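Local coordinates for protein Rubredoxin\:oxygen oxidoreductase (Desulfovibrio gigas, PDB 1E5D) that reduces one oxygen molecule to two waters in a four-electron reaction, using a diiron centre in a lactamase-fold domain together with FMN held by a flavodoxin-like domain, at residues A[132-137]-A[156-161]; A[220-223]-A[229-232]; A[3-6]-A[10-13]; A[152-157]-A[215-220]; A[33-38]-A[53-58]. All coordinates share one frame; numbering follows the deposited sequence.

From the N terminus, contact 3 closes first, a short hairpin of strands 4-7 and 10-17. Strand 33-40 lies next to 10-17, and contact 5 closes a loop from it to the start of helix 56-64. Contact 1 then joins 132-137 to 156-161 around strand 151-155. Contact 4 starts inside that loop, at 152-157, and reaches 215-220, so the two cross and share A156 and D157. Contact 2 opens at E220, where contact 4 ends, and closes the hairpin to 229-232. Contacts 3 and 5 belong to the seven-stranded sheet, the other three to the six-stranded one; F10 and I6 of contact 3 pack across to contacts 1 and 2.

Contact 1: A[132-137]-A[156-161]; sequences LGKRTV and ADEKVL
R135 and E158 carry this surface contact, and the close part of it is the crossing of their two side chains at about a right angle. R135 NH1 donates to E158 OE2 over 2.9 Å, forming a salt bridge whose N-H...O angle is 150°. The bond is not a flat, two-pronged pair: the guanidinium and carboxylate planes are 37° apart, and OE2 is met from above the carboxylate plane. E158 is bent at its second torsion (chi2 93°), which turns the carboxylate against the arginine's shaft as well as its tip, with R135 CD 3.6 Å from E158 CD.

The other side is looser. K134 NZ reaches E158 OE2 only as a long ion pair of 3.9 Å and stands above one face of the R135 guanidinium, near its rim, so the two cations share one carboxylate oxygen. Farther along, the backbones meet through a water, which donates to T136 O at 2.9 Å and accepts from A156 N at 3.2 Å. Here T136 and A156 are exposed.

Strand 151-155 runs between strands 136-141 and 160-164 of the sheet, and the turn leading out of it has a G1 beta bulge, K159 and V160 both facing F155. From the other sheet, F10 of strand 10-17 packs on R135, E158 and V160, while E41 O accepts a bond from R135 NH2.

Contact 2: A[220-223]-A[229-232]; sequences EFIC and IFRG
F221 and R231 extend alongside one another in the same sense, a non-hydrogen-bonded antiparallel pair in which R231 CG comes to 3.3 Å from F221 CE1. With that CG anti to the backbone N (chi1 -179°), the aliphatic part of the arginine runs alongside the phenyl ring, whose plane stands 74° from that of the guanidinium. The charged end goes on to a salt bridge with D179 and a cation-pi contact with F177. I229 adds its CG2 at the edge of the F221 ring, in plane, 4.0 Å from CD1.

On the opposite face of the sheet, I222 and F230 cross obliquely, their CB atoms 3.9 Å apart. They are the hydrogen-bonded pair: I222 N to F230 O and F230 N to I222 O, both 2.9 Å. F221 CA also points its hydrogen at F230 O. A further bond, from G232 N to E220 O, is modelled too short for its length to be trusted.

The hairpin ends the six-stranded sheet, and H226 in its loop is an iron ligand. C236 and A239 of helix 233-248, with G232 at its N-cap position, cover I222 and F230; I6 and I7 of strand 4-7 cover F221.

Contact 3: A[3-6]-A[10-13]; sequences ATKI and FHLV
T4 and L12 form a hydrogen-bonded antiparallel pair at the heart of this N-terminal hairpin, although the segments diverge from exact opposition, their directions being 143° apart. T4 N donates to L12 O over 3.0 Å, and L12 N returns a 2.8 Å bond to T4 O. I6 N adds a third bond, 2.8 Å to F10 O; it is nearly straight at 170° and lies at I6, where the chain turns a corner. Between them K5 and H11 are the non-hydrogen-bonded pair, and H11 CA sends a CA-H contact to T4 O, which thus takes two donors.

The T4 and L12 side chains lie alongside each other and point the same way. L12 carries its CG anti to the backbone N (chi1 175°), bringing CD1 within 3.9 Å of T4 CB. I6, two residues on from T4, reaches over, its CD1 4.1 Å from L12 CB. On the other face, K5 and H11 cross at a slant, with K5 CG 3.6 Å from H11 CE1, and A3 CB packs on V13 CG1 at 3.7 Å.

The F10 ring meets F155 edge-to-face, bridging the two sheets. Within the hairpin, backbone bonds and aliphatic packing do the joining. The lysine touches the imidazole with methylene carbon, not charge: its NZ leans to D8 in a long, weak ion pair, while H11 NE2 makes a weak bond to E41. Both polar ends thus have acidic partners outside the pairing, which may temper any repulsion were the histidine protonated.

Contact 4: A[152-157]-A[215-220]; sequences VSWFAD and AGVAPE
W154 lays its indole against V217 in the metallo-beta-lactamase fold, where strand 151-155 of the six-stranded sheet meets the loop that follows helix 202-214. The main interaction is CH-pi. V217 CG1 stands 3.7 Å from the centroid of the six-membered ring and only 7° off its normal, so the methyl sits squarely over that face. The valine's other methyl, CG2, lies toward the pyrrole side, and the valine and the indole run antiparallel as they pass. A trans first torsion (chi1 -179°) swings the W154 indole out from the strand to meet the loop. Its opposite face is covered near the rim by A156 CA from its own segment, so the ring is clasped between strand end and loop.

Edge packing comes next. P219 CA approaches W154 CH2 at 3.6 Å, close to the ring plane, and the proline ring touches the same rim, CB to CZ3 being 3.9 Å. A218 N passes 3.8 Å from CZ2 without bonding.

Around this pair, L161 of strand 160-164 and K159 also touch the indole, while L212 of helix 202-214 packs on V217; the contact thus ties helix, loop and sheet together by shape and apolar surface. No hydrogen bond crosses between the segments, and even the indole nitrogen makes none here: W154 NE1 remains 4.1 Å from G216 O.

Contact 5: A[33-38]-A[53-58]; sequences TTYNAY and AEYKGE
Y35 and Y55 meet rim to rim, and this aromatic pair is the whole of the direct contact between 33-38 and 53-58. The nearest atoms are Y35 CD2 and Y55 CD2, 3.8 Å apart, with the two CE2 atoms at 3.9 Å. The ring centroids are 5.9 Å apart, the planes are 32° from each other, and neither ring lies over the face of its partner. The two side chains approach at a slant.

The hydrogen bonds are all within a segment or to the surroundings. Y55 is the N-cap residue, and K56 N bonds to A53 O at 3.1 Å as the helix begins. On the strand, T34 OG1 donates to N36 OD1 over 2.7 Å, coming from above the amide plane. N36 ND2 reaches P224 O and G227 O, and T34 OG1 also accepts from G227 N, so the strand holds both flanks of H226.

That histidine, an iron ligand, sets its ring nearly at right angles to that of Y35 and bonds through ND1 to T34 O, which can only accept; this implies a hydrogen on ND1, consistent with NE2 facing the metal. Y35 OH bonds to H24 NE2 in the oxygen pocket; the tyrosine is thus a second-shell residue, and Y55 packs against its CD2-CE2 rim.

Contact 1: A[132-137]-A[156-161]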
# COMPACT_ATOMS: atom_id res chain seq x y z
N LEU A 132 -30.91 -34.21 -16.29
CA LEU A 132 -31.70 -32.98 -16.19
C LEU A 132 -32.97 -33.14 -17.03
O LEU A 132 -33.82 -32.25 -17.09
CB LEU A 132 -30.89 -31.77 -16.62
CG LEU A 132 -29.84 -31.22 -15.66
CD1 LEU A 132 -28.96 -32.30 -15.07
CD2 LEU A 132 -28.96 -30.21 -16.39
N GLY A 133 -33.05 -34.30 -17.65
CA GLY A 133 -34.07 -34.74 -18.58
C GLY A 133 -33.42 -35.29 -19.84
O GLY A 133 -32.78 -36.34 -19.82
N LYS A 134 -33.54 -34.56 -20.94
CA LYS A 134 -32.85 -34.98 -22.16
C LYS A 134 -31.34 -34.85 -21.98
O LYS A 134 -30.56 -35.68 -22.46
CB LYS A 134 -33.34 -34.19 -23.37
CG LYS A 134 -32.26 -33.37 -24.05
CD LYS A 134 -32.82 -32.42 -25.09
CE LYS A 134 -32.15 -32.61 -26.44
NZ LYS A 134 -30.78 -32.04 -26.49
N ARG A 135 -30.87 -33.81 -21.29
CA ARG A 135 -29.41 -33.70 -21.15
C ARG A 135 -28.95 -34.34 -19.86
O ARG A 135 -29.74 -34.53 -18.93
CB ARG A 135 -28.97 -32.24 -21.21
CG ARG A 135 -29.08 -31.66 -22.61
CD ARG A 135 -28.94 -30.15 -22.67
NE ARG A 135 -30.20 -29.47 -22.99
CZ ARG A 135 -30.39 -28.85 -24.15
NH1 ARG A 135 -29.42 -28.86 -25.05
NH2 ARG A 135 -31.53 -28.24 -24.43
N THR A 136 -27.66 -34.67 -19.78
CA THR A 136 -27.12 -35.11 -18.48
C THR A 136 -25.79 -34.40 -18.22
O THR A 136 -24.86 -34.40 -19.03
CB THR A 136 -27.02 -36.64 -18.40
OG1 THR A 136 -25.69 -37.05 -18.08
CG2 THR A 136 -27.36 -37.27 -19.74
N VAL A 137 -25.68 -33.76 -17.06
CA VAL A 137 -24.48 -32.98 -16.75
C VAL A 137 -23.55 -33.75 -15.84
O VAL A 137 -23.99 -34.56 -15.01
CB VAL A 137 -24.85 -31.62 -16.13
CG1 VAL A 137 -25.70 -31.82 -14.89
CG2 VAL A 137 -23.59 -30.83 -15.81
N ALA A 156 -21.06 -33.36 -21.67
CA ALA A 156 -20.25 -34.18 -22.56
C ALA A 156 -20.82 -34.19 -23.97
O ALA A 156 -20.12 -34.04 -24.97
CB ALA A 156 -20.13 -35.59 -22.02
N ASP A 157 -22.14 -34.36 -24.08
CA ASP A 157 -22.69 -34.37 -25.45
C ASP A 157 -22.60 -32.99 -26.08
O ASP A 157 -22.09 -32.86 -27.20
CB ASP A 157 -24.11 -34.92 -25.41
CG ASP A 157 -24.08 -36.41 -25.12
OD1 ASP A 157 -23.50 -37.16 -25.94
OD2 ASP A 157 -24.64 -36.82 -24.08
N GLU A 158 -23.07 -31.95 -25.40
CA GLU A 158 -23.00 -30.61 -25.97
C GLU A 158 -21.58 -30.05 -25.96
O GLU A 158 -21.33 -29.03 -26.61
CB GLU A 158 -23.92 -29.66 -25.20
CG GLU A 158 -25.37 -29.78 -25.66
CD GLU A 158 -26.15 -30.76 -24.81
OE1 GLU A 158 -25.55 -31.41 -23.93
OE2 GLU A 158 -27.38 -30.87 -25.04
N LYS A 159 -20.69 -30.70 -25.23
CA LYS A 159 -19.30 -30.27 -25.13
C LYS A 159 -19.22 -28.84 -24.59
O LYS A 159 -18.51 -27.99 -25.10
CB LYS A 159 -18.60 -30.39 -26.49
CG LYS A 159 -18.41 -31.84 -26.91
CD LYS A 159 -17.35 -31.97 -27.99
CE LYS A 159 -17.90 -32.68 -29.22
NZ LYS A 159 -17.80 -31.83 -30.44
N VAL A 160 -19.99 -28.64 -23.53
CA VAL A 160 -20.11 -27.38 -22.82
C VAL A 160 -19.51 -27.51 -21.42
O VAL A 160 -20.01 -28.26 -20.59
CB VAL A 160 -21.57 -26.91 -22.65
CG1 VAL A 160 -21.59 -25.50 -22.08
CG2 VAL A 160 -22.32 -27.00 -23.97
N LEU A 161 -18.43 -26.77 -21.20
CA LEU A 161 -17.81 -26.71 -19.89
C LEU A 161 -18.18 -25.38 -19.22
O LEU A 161 -17.84 -24.32 -19.73
CB LEU A 161 -16.30 -26.85 -19.98
CG LEU A 161 -15.55 -26.86 -18.65
CD1 LEU A 161 -15.92 -28.08 -17.82
CD2 LEU A 161 -14.05 -26.80 -18.91
O HOH W 1 -22.07 -35.24 -19.24

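Contact 2: A[220-223]-A[229-232]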
# COMPACT_ATOMS: atom_id res chain seq x y z
N GLU A 220 -16.40 -27.31 -26.73
CA GLU A 220 -16.72 -26.46 -27.86
C GLU A 220 -17.06 -25.06 -27.34
O GLU A 220 -16.97 -24.07 -28.05
CB GLU A 220 -17.87 -27.03 -28.68
CG GLU A 220 -17.50 -27.33 -30.12
CD GLU A 220 -17.62 -28.80 -30.48
OE1 GLU A 220 -18.72 -29.22 -30.90
OE2 GLU A 220 -16.62 -29.54 -30.37
N PHE A 221 -17.45 -25.04 -26.08
CA PHE A 221 -17.79 -23.86 -25.32
C PHE A 221 -17.24 -23.90 -23.90
O PHE A 221 -17.54 -24.84 -23.15
CB PHE A 221 -19.31 -23.74 -25.21
CG PHE A 221 -19.99 -23.34 -26.50
CD1 PHE A 221 -20.05 -22.00 -26.86
CD2 PHE A 221 -20.56 -24.30 -27.32
CE1 PHE A 221 -20.68 -21.64 -28.03
CE2 PHE A 221 -21.21 -23.94 -28.48
CZ PHE A 221 -21.26 -22.60 -28.84
N ILE A 222 -16.47 -22.89 -23.51
CA ILE A 222 -16.17 -22.77 -22.08
C ILE A 222 -16.87 -21.54 -21.52
O ILE A 222 -16.73 -20.46 -22.08
CB ILE A 222 -14.67 -22.69 -21.76
CG1 ILE A 222 -13.94 -23.99 -22.08
CG2 ILE A 222 -14.49 -22.27 -20.30
CD1 ILE A 222 -12.45 -23.84 -22.28
N CYS A 223 -17.61 -21.74 -20.46
CA CYS A 223 -18.49 -20.75 -19.85
C CYS A 223 -18.05 -20.42 -18.43
O CYS A 223 -18.42 -21.10 -17.47
CB CYS A 223 -19.93 -21.28 -19.87
SG CYS A 223 -20.50 -21.75 -21.52
N ILE A 229 -17.53 -15.76 -23.32
CA ILE A 229 -17.61 -17.21 -23.47
C ILE A 229 -16.64 -17.70 -24.54
O ILE A 229 -16.53 -17.06 -25.59
CB ILE A 229 -19.04 -17.62 -23.83
CG1 ILE A 229 -20.00 -17.50 -22.65
CG2 ILE A 229 -19.07 -19.01 -24.43
CD1 ILE A 229 -21.42 -17.15 -23.06
N PHE A 230 -15.96 -18.80 -24.28
CA PHE A 230 -15.07 -19.38 -25.30
C PHE A 230 -15.89 -20.22 -26.27
O PHE A 230 -16.39 -21.29 -25.89
CB PHE A 230 -13.95 -20.20 -24.65
CG PHE A 230 -12.96 -19.31 -23.91
CD1 PHE A 230 -11.92 -18.71 -24.59
CD2 PHE A 230 -13.10 -19.09 -22.55
CE1 PHE A 230 -11.02 -17.89 -23.93
CE2 PHE A 230 -12.21 -18.27 -21.89
CZ PHE A 230 -11.17 -17.67 -22.58
N ARG A 231 -16.02 -19.73 -27.49
CA ARG A 231 -16.88 -20.37 -28.48
C ARG A 231 -16.08 -21.01 -29.60
O ARG A 231 -15.43 -20.34 -30.40
CB ARG A 231 -17.85 -19.33 -29.04
CG ARG A 231 -18.85 -19.80 -30.07
CD ARG A 231 -19.03 -18.70 -31.10
NE ARG A 231 -20.28 -17.96 -30.98
CZ ARG A 231 -20.43 -16.69 -31.31
NH1 ARG A 231 -19.41 -15.99 -31.78
NH2 ARG A 231 -21.60 -16.08 -31.18
N GLY A 232 -16.13 -22.33 -29.66
CA GLY A 232 -15.40 -23.09 -30.65
C GLY A 232 -14.24 -23.86 -30.04
O GLY A 232 -13.52 -23.35 -29.18

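Contact 3: A[3-6]-A[10-13]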
# COMPACT_ATOMS: atom_id res chain seq x y z
N ALA A 3 -31.02 -12.07 -22.05
CA ALA A 3 -30.38 -13.37 -22.18
C ALA A 3 -29.74 -13.55 -23.55
O ALA A 3 -30.22 -13.04 -24.56
CB ALA A 3 -31.36 -14.50 -21.89
N THR A 4 -28.65 -14.30 -23.55
CA THR A 4 -27.88 -14.55 -24.76
C THR A 4 -27.86 -16.05 -25.06
O THR A 4 -27.51 -16.86 -24.20
CB THR A 4 -26.44 -14.01 -24.65
OG1 THR A 4 -26.47 -12.60 -24.39
CG2 THR A 4 -25.71 -14.19 -25.96
N LYS A 5 -28.26 -16.40 -26.28
CA LYS A 5 -28.34 -17.80 -26.66
C LYS A 5 -26.94 -18.31 -26.99
O LYS A 5 -26.25 -17.79 -27.87
CB LYS A 5 -29.26 -18.03 -27.85
CG LYS A 5 -30.18 -19.23 -27.69
CD LYS A 5 -30.04 -20.20 -28.85
CE LYS A 5 -31.25 -21.10 -28.98
NZ LYS A 5 -32.08 -20.76 -30.17
N ILE A 6 -26.54 -19.35 -26.26
CA ILE A 6 -25.21 -19.87 -26.57
C ILE A 6 -25.39 -20.94 -27.65
O ILE A 6 -24.92 -20.76 -28.77
CB ILE A 6 -24.53 -20.41 -25.32
CG1 ILE A 6 -24.37 -19.36 -24.21
CG2 ILE A 6 -23.19 -21.03 -25.66
CD1 ILE A 6 -24.16 -19.96 -22.84
N PHE A 10 -29.48 -23.36 -24.08
CA PHE A 10 -28.45 -22.85 -23.20
C PHE A 10 -28.38 -21.33 -23.28
O PHE A 10 -28.11 -20.74 -24.33
CB PHE A 10 -27.07 -23.40 -23.53
CG PHE A 10 -26.76 -24.83 -23.14
CD1 PHE A 10 -27.35 -25.89 -23.82
CD2 PHE A 10 -25.89 -25.11 -22.10
CE1 PHE A 10 -27.06 -27.19 -23.47
CE2 PHE A 10 -25.59 -26.41 -21.75
CZ PHE A 10 -26.18 -27.46 -22.44
N HIS A 11 -28.64 -20.64 -22.17
CA HIS A 11 -28.54 -19.18 -22.26
C HIS A 11 -27.64 -18.60 -21.17
O HIS A 11 -27.62 -19.05 -20.03
CB HIS A 11 -29.91 -18.52 -22.17
CG HIS A 11 -30.93 -19.15 -23.08
ND1 HIS A 11 -31.38 -18.53 -24.22
CD2 HIS A 11 -31.58 -20.33 -22.99
CE1 HIS A 11 -32.27 -19.31 -24.81
NE2 HIS A 11 -32.40 -20.40 -24.08
N LEU A 12 -26.93 -17.58 -21.60
CA LEU A 12 -26.09 -16.73 -20.76
C LEU A 12 -26.96 -15.66 -20.12
O LEU A 12 -27.55 -14.83 -20.81
CB LEU A 12 -24.99 -16.13 -21.61
CG LEU A 12 -24.01 -15.11 -21.05
CD1 LEU A 12 -24.56 -13.70 -21.22
CD2 LEU A 12 -23.68 -15.37 -19.59
N VAL A 13 -27.05 -15.66 -18.79
CA VAL A 13 -27.77 -14.57 -18.13
C VAL A 13 -26.85 -13.92 -17.09
O VAL A 13 -25.84 -14.50 -16.69
CB VAL A 13 -29.06 -15.03 -17.44
CG1 VAL A 13 -30.13 -15.36 -18.47
CG2 VAL A 13 -28.80 -16.25 -16.56

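Contact 4: A[152-157]-A[215-220]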
# COMPACT_ATOMS: atom_id res chain seq x y z
N VAL A 152 -16.53 -27.77 -11.45
CA VAL A 152 -17.00 -27.31 -12.76
C VAL A 152 -18.04 -28.27 -13.31
O VAL A 152 -18.19 -29.39 -12.80
CB VAL A 152 -15.83 -27.14 -13.73
CG1 VAL A 152 -14.74 -26.28 -13.08
CG2 VAL A 152 -15.25 -28.48 -14.14
N SER A 153 -18.77 -27.85 -14.34
CA SER A 153 -19.85 -28.68 -14.87
C SER A 153 -19.65 -28.97 -16.35
O SER A 153 -19.38 -28.08 -17.14
CB SER A 153 -21.22 -28.03 -14.67
OG SER A 153 -21.64 -28.18 -13.33
N TRP A 154 -19.80 -30.24 -16.67
CA TRP A 154 -19.55 -30.72 -18.02
C TRP A 154 -20.80 -31.31 -18.66
O TRP A 154 -21.44 -32.20 -18.10
CB TRP A 154 -18.45 -31.78 -17.97
CG TRP A 154 -18.04 -32.35 -19.28
CD1 TRP A 154 -17.94 -33.68 -19.61
CD2 TRP A 154 -17.66 -31.62 -20.46
NE1 TRP A 154 -17.53 -33.81 -20.91
CE2 TRP A 154 -17.35 -32.57 -21.46
CE3 TRP A 154 -17.56 -30.26 -20.76
CZ2 TRP A 154 -16.94 -32.18 -22.73
CZ3 TRP A 154 -17.15 -29.88 -22.03
CH2 TRP A 154 -16.85 -30.85 -23.01
N PHE A 155 -21.09 -30.79 -19.84
CA PHE A 155 -22.05 -31.35 -20.78
C PHE A 155 -21.25 -32.06 -21.88
O PHE A 155 -20.81 -31.44 -22.84
CB PHE A 155 -22.97 -30.27 -21.35
CG PHE A 155 -24.05 -29.85 -20.35
CD1 PHE A 155 -25.24 -30.54 -20.25
CD2 PHE A 155 -23.84 -28.76 -19.52
CE1 PHE A 155 -26.22 -30.18 -19.35
CE2 PHE A 155 -24.81 -28.39 -18.61
CZ PHE A 155 -26.00 -29.10 -18.52
N ALA A 156 -21.06 -33.36 -21.67
CA ALA A 156 -20.25 -34.18 -22.56
C ALA A 156 -20.82 -34.19 -23.97
O ALA A 156 -20.12 -34.04 -24.97
CB ALA A 156 -20.13 -35.59 -22.02
N ASP A 157 -22.14 -34.36 -24.08
CA ASP A 157 -22.69 -34.37 -25.45
C ASP A 157 -22.60 -32.99 -26.08
O ASP A 157 -22.09 -32.86 -27.20
CB ASP A 157 -24.11 -34.92 -25.41
CG ASP A 157 -24.08 -36.41 -25.12
OD1 ASP A 157 -23.50 -37.16 -25.94
OD2 ASP A 157 -24.64 -36.82 -24.08
N ALA A 215 -10.28 -37.48 -18.34
CA ALA A 215 -11.66 -37.75 -18.74
C ALA A 215 -11.85 -37.19 -20.13
O ALA A 215 -10.92 -36.71 -20.79
CB ALA A 215 -12.63 -37.18 -17.73
N GLY A 216 -13.04 -37.18 -20.74
CA GLY A 216 -12.94 -36.69 -22.13
C GLY A 216 -13.40 -35.26 -22.28
O GLY A 216 -14.27 -34.95 -23.09
N VAL A 217 -12.82 -34.36 -21.48
CA VAL A 217 -13.32 -32.98 -21.60
C VAL A 217 -12.58 -32.21 -22.68
O VAL A 217 -11.46 -31.76 -22.48
CB VAL A 217 -13.22 -32.26 -20.24
CG1 VAL A 217 -13.82 -30.87 -20.33
CG2 VAL A 217 -13.92 -33.10 -19.18
N ALA A 218 -13.25 -32.08 -23.82
CA ALA A 218 -12.79 -31.32 -24.97
C ALA A 218 -13.91 -30.40 -25.47
O ALA A 218 -14.66 -30.71 -26.38
CB ALA A 218 -12.33 -32.22 -26.10
N PRO A 219 -13.99 -29.24 -24.82
CA PRO A 219 -15.12 -28.33 -24.98
C PRO A 219 -15.17 -27.64 -26.34
O PRO A 219 -14.15 -27.40 -26.98
CB PRO A 219 -14.88 -27.28 -23.89
CG PRO A 219 -13.87 -27.89 -22.97
CD PRO A 219 -12.99 -28.72 -23.86
N GLU A 220 -16.40 -27.31 -26.73
CA GLU A 220 -16.72 -26.46 -27.86
C GLU A 220 -17.06 -25.06 -27.34
O GLU A 220 -16.97 -24.07 -28.05
CB GLU A 220 -17.87 -27.03 -28.68
CG GLU A 220 -17.50 -27.33 -30.12
CD GLU A 220 -17.62 -28.80 -30.48
OE1 GLU A 220 -18.72 -29.22 -30.90
OE2 GLU A 220 -16.62 -29.54 -30.37

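Contact 5: A[33-38]-A[53-58]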
# COMPACT_ATOMS: atom_id res chain seq x y z
N THR A 33 -16.04 -5.88 -15.77
CA THR A 33 -16.17 -7.33 -15.62
C THR A 33 -17.63 -7.70 -15.86
O THR A 33 -18.50 -6.88 -16.11
CB THR A 33 -15.69 -7.78 -14.24
OG1 THR A 33 -15.77 -9.21 -14.11
CG2 THR A 33 -16.59 -7.22 -13.15
N THR A 34 -17.91 -9.00 -15.79
CA THR A 34 -19.29 -9.43 -15.91
C THR A 34 -19.57 -10.47 -14.83
O THR A 34 -18.68 -11.03 -14.19
CB THR A 34 -19.65 -10.04 -17.28
OG1 THR A 34 -19.13 -11.38 -17.38
CG2 THR A 34 -19.05 -9.23 -18.41
N TYR A 35 -20.86 -10.73 -14.65
CA TYR A 35 -21.26 -11.81 -13.77
C TYR A 35 -22.14 -12.74 -14.60
O TYR A 35 -23.24 -12.35 -14.98
CB TYR A 35 -21.94 -11.23 -12.53
CG TYR A 35 -20.96 -10.33 -11.78
CD1 TYR A 35 -19.95 -10.93 -11.03
CD2 TYR A 35 -21.03 -8.95 -11.84
CE1 TYR A 35 -19.03 -10.16 -10.35
CE2 TYR A 35 -20.12 -8.18 -11.15
CZ TYR A 35 -19.13 -8.78 -10.41
OH TYR A 35 -18.21 -8.03 -9.71
N ASN A 36 -21.59 -13.91 -14.88
CA ASN A 36 -22.17 -14.88 -15.80
C ASN A 36 -22.83 -16.03 -15.06
O ASN A 36 -22.24 -16.68 -14.21
CB ASN A 36 -21.09 -15.44 -16.74
CG ASN A 36 -20.44 -14.36 -17.58
OD1 ASN A 36 -21.00 -13.28 -17.76
ND2 ASN A 36 -19.24 -14.64 -18.08
N ALA A 37 -24.08 -16.26 -15.41
CA ALA A 37 -24.84 -17.42 -14.97
C ALA A 37 -25.39 -18.08 -16.24
O ALA A 37 -25.53 -17.42 -17.27
CB ALA A 37 -25.94 -17.05 -14.00
N TYR A 38 -25.66 -19.38 -16.15
CA TYR A 38 -26.13 -20.08 -17.34
C TYR A 38 -27.41 -20.85 -17.04
O TYR A 38 -27.47 -21.70 -16.15
CB TYR A 38 -25.03 -20.99 -17.89
CG TYR A 38 -23.81 -20.15 -18.24
CD1 TYR A 38 -22.85 -19.90 -17.27
CD2 TYR A 38 -23.62 -19.62 -19.51
CE1 TYR A 38 -21.73 -19.14 -17.56
CE2 TYR A 38 -22.50 -18.85 -19.80
CZ TYR A 38 -21.56 -18.62 -18.82
OH TYR A 38 -20.44 -17.87 -19.07
N ALA A 53 -24.94 -9.94 -5.42
CA ALA A 53 -26.28 -9.69 -4.90
C ALA A 53 -26.97 -8.51 -5.57
O ALA A 53 -28.17 -8.56 -5.83
CB ALA A 53 -26.24 -9.46 -3.40
N GLU A 54 -26.21 -7.46 -5.86
CA GLU A 54 -26.76 -6.21 -6.36
C GLU A 54 -27.29 -6.35 -7.78
O GLU A 54 -27.91 -5.42 -8.29
CB GLU A 54 -25.75 -5.06 -6.32
CG GLU A 54 -24.31 -5.46 -6.10
CD GLU A 54 -24.00 -5.83 -4.66
OE1 GLU A 54 -23.81 -4.93 -3.82
OE2 GLU A 54 -23.96 -7.05 -4.36
N TYR A 55 -27.05 -7.50 -8.40
CA TYR A 55 -27.51 -7.71 -9.76
C TYR A 55 -28.57 -8.79 -9.86
O TYR A 55 -28.87 -9.22 -10.97
CB TYR A 55 -26.33 -8.05 -10.68
CG TYR A 55 -25.42 -6.88 -10.94
CD1 TYR A 55 -25.90 -5.71 -11.51
CD2 TYR A 55 -24.07 -6.95 -10.62
CE1 TYR A 55 -25.05 -4.64 -11.75
CE2 TYR A 55 -23.22 -5.88 -10.86
CZ TYR A 55 -23.72 -4.73 -11.42
OH TYR A 55 -22.88 -3.67 -11.66
N LYS A 56 -29.13 -9.22 -8.74
CA LYS A 56 -30.19 -10.23 -8.75
C LYS A 56 -31.29 -9.82 -9.72
O LYS A 56 -31.80 -10.62 -10.50
CB LYS A 56 -30.75 -10.42 -7.34
CG LYS A 56 -31.36 -9.15 -6.76
CD LYS A 56 -32.20 -9.44 -5.53
CE LYS A 56 -31.37 -9.34 -4.26
NZ LYS A 56 -30.87 -10.68 -3.83
N GLY A 57 -31.66 -8.55 -9.72
CA GLY A 57 -32.67 -8.07 -10.66
C GLY A 57 -32.31 -8.30 -12.11
O GLY A 57 -33.10 -8.85 -12.88
N GLU A 58 -31.11 -7.87 -12.53
CA GLU A 58 -30.76 -8.10 -13.93
C GLU A 58 -30.76 -9.59 -14.24
O GLU A 58 -31.08 -10.00 -15.35
CB GLU A 58 -29.40 -7.52 -14.27
CG GLU A 58 -29.24 -6.03 -14.02
CD GLU A 58 -28.28 -5.40 -15.01
OE1 GLU A 58 -27.62 -6.16 -15.76
OE2 GLU A 58 -28.20 -4.15 -15.03